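Local coordinates for pks18 (Mycobacterium tuberculosis, PDB 1TED), which probably extends medium- and long-chain aliphatic acyl-CoA starters with malonyl-CoA to make tri- and tetraketide alpha-pyrones, working as a homodimeric type III polyketide synthase, at residues 177-182 with 382-387. Residues are numbered along the deposited sequence; the frame is centred on the assembly and turned at random.
Sequences AAMNAL and TVEGML
Met-179 rests on the main chain of Gly-385, its SD 3.8 Å from Gly-385 C, flanked by the side chains of Glu-384 and Met-386, which rise toward the helix. The methionine leaves the helix with CG anti to its carbonyl carbon (chi1 -68°) and then bends at chi2 and chi3, which lays the CG-SD bond along the strand and turns CE back from it. At one end the methylenes press together, Met-179 CB lying 3.3 Å from Glu-384 CG. At the other, Met-179 SD sits 4.1 Å from Met-386 CG, and the Met-386 chain, extended beyond CG, crosses Met-179 nearly at a right angle. Met-386 SD meets Leu-182 CD2 at 3.7 Å. At the Glu-384 end the Asn-180 amide stands across the Glu-384 carboxylate, their planes 71° apart. Ser-254 anchors this buried carboxylate through a hydrogen bond to OE2; the Glu-384 side chain lies about 9 Å from that of Cys-175, the probable nucleophile. In this thiolase fold, helix 177-191 thus packs against strand 382-390 of the C-terminal half; that strand runs antiparallel between strands 247-256 and 370-378, while helix 349-361 flanks the methionine through Leu-352.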
loop_
_atom_site.group_PDB
_atom_site.type_symbol
_atom_site.label_atom_id
_atom_site.label_comp_id
_atom_site.label_asym_id
_atom_site.label_seq_id
_atom_site.Cartn_x
_atom_site.Cartn_y
_atom_site.Cartn_z
ATOM N N ALA A 177 -0.109 -3.473 10.125
ATOM C CA ALA A 177 -0.199 -2.345 9.191
ATOM C C ALA A 177 -0.377 -0.951 9.812
ATOM O O ALA A 177 -0.023 0.057 9.198
ATOM C CB ALA A 177 -1.304 -2.613 8.170
ATOM N N ALA A 178 -0.922 -0.877 11.019
ATOM C CA ALA A 178 -1.094 0.422 11.646
ATOM C C ALA A 178 0.276 1.043 11.855
ATOM O O ALA A 178 0.418 2.259 11.774
ATOM C CB ALA A 178 -1.819 0.291 12.973
ATOM N N MET A 179 1.282 0.209 12.116
ATOM C CA MET A 179 2.649 0.697 12.320
ATOM C C MET A 179 3.313 1.199 11.031
ATOM O O MET A 179 3.996 2.228 11.049
ATOM C CB MET A 179 3.528 -0.390 12.950
ATOM C CG MET A 179 3.162 -0.747 14.393
ATOM S SD MET A 179 3.299 0.645 15.534
ATOM C CE MET A 179 1.634 1.280 15.536
ATOM N N ASN A 180 3.122 0.479 9.924
ATOM C CA ASN A 180 3.701 0.878 8.635
ATOM C C ASN A 180 3.033 2.184 8.210
ATOM O O ASN A 180 3.688 3.105 7.714
ATOM C CB ASN A 180 3.442 -0.184 7.553
ATOM C CG ASN A 180 4.054 -1.540 7.889
ATOM O OD1 ASN A 180 5.256 -1.760 7.723
ATOM N ND2 ASN A 180 3.222 -2.457 8.369
ATOM N N ALA A 181 1.719 2.246 8.418
ATOM C CA ALA A 181 0.934 3.421 8.071
ATOM C C ALA A 181 1.379 4.615 8.926
ATOM O O ALA A 181 1.675 5.696 8.407
ATOM C CB ALA A 181 -0.558 3.128 8.280
ATOM N N LEU A 182 1.436 4.406 10.240
ATOM C CA LEU A 182 1.852 5.443 11.171
ATOM C C LEU A 182 3.236 5.983 10.833
ATOM O O LEU A 182 3.481 7.186 10.936
ATOM C CB LEU A 182 1.859 4.899 12.599
ATOM C CG LEU A 182 2.331 5.873 13.676
ATOM C CD1 LEU A 182 1.535 7.169 13.588
ATOM C CD2 LEU A 182 2.162 5.231 15.050
ATOM N N THR A 382 7.254 -10.160 10.471
ATOM C CA THR A 382 8.012 -8.960 10.726
ATOM C C THR A 382 7.437 -8.442 12.024
ATOM O O THR A 382 6.220 -8.453 12.205
ATOM C CB THR A 382 7.736 -7.913 9.628
ATOM O OG1 THR A 382 8.004 -8.491 8.345
ATOM C CG2 THR A 382 8.587 -6.659 9.838
ATOM N N VAL A 383 8.302 -8.021 12.937
ATOM C CA VAL A 383 7.819 -7.457 14.180
ATOM C C VAL A 383 7.753 -5.972 13.887
ATOM O O VAL A 383 8.759 -5.351 13.519
ATOM C CB VAL A 383 8.774 -7.687 15.354
ATOM C CG1 VAL A 383 8.176 -7.056 16.606
ATOM C CG2 VAL A 383 9.011 -9.189 15.561
ATOM N N GLU A 384 6.561 -5.410 14.037
ATOM C CA GLU A 384 6.343 -4.004 13.765
ATOM C C GLU A 384 5.929 -3.351 15.075
ATOM O O GLU A 384 5.065 -3.863 15.777
ATOM C CB GLU A 384 5.235 -3.879 12.716
ATOM C CG GLU A 384 5.461 -2.803 11.689
ATOM C CD GLU A 384 6.597 -3.128 10.746
ATOM O OE1 GLU A 384 6.379 -3.894 9.781
ATOM O OE2 GLU A 384 7.713 -2.614 10.981
ATOM N N GLY A 385 6.546 -2.226 15.413
ATOM C CA GLY A 385 6.188 -1.571 16.657
ATOM C C GLY A 385 6.734 -0.170 16.851
ATOM O O GLY A 385 7.311 0.426 15.932
ATOM N N MET A 386 6.548 0.355 18.062
ATOM C CA MET A 386 7.005 1.697 18.393
ATOM C C MET A 386 7.162 1.896 19.892
ATOM O O MET A 386 6.531 1.198 20.686
ATOM C CB MET A 386 5.995 2.733 17.872
ATOM C CG MET A 386 4.719 2.850 18.722
ATOM S SD MET A 386 3.651 4.280 18.320
ATOM C CE MET A 386 2.069 3.724 18.851
ATOM N N LEU A 387 8.021 2.839 20.269
ATOM C CA LEU A 387 8.215 3.217 21.665
ATOM C C LEU A 387 7.385 4.498 21.746
ATOM O O LEU A 387 7.441 5.315 20.829
ATOM C CB LEU A 387 9.687 3.542 21.974
ATOM C CG LEU A 387 9.943 4.177 23.359
ATOM C CD1 LEU A 387 9.609 3.179 24.464
ATOM C CD2 LEU A 387 11.397 4.605 23.490
#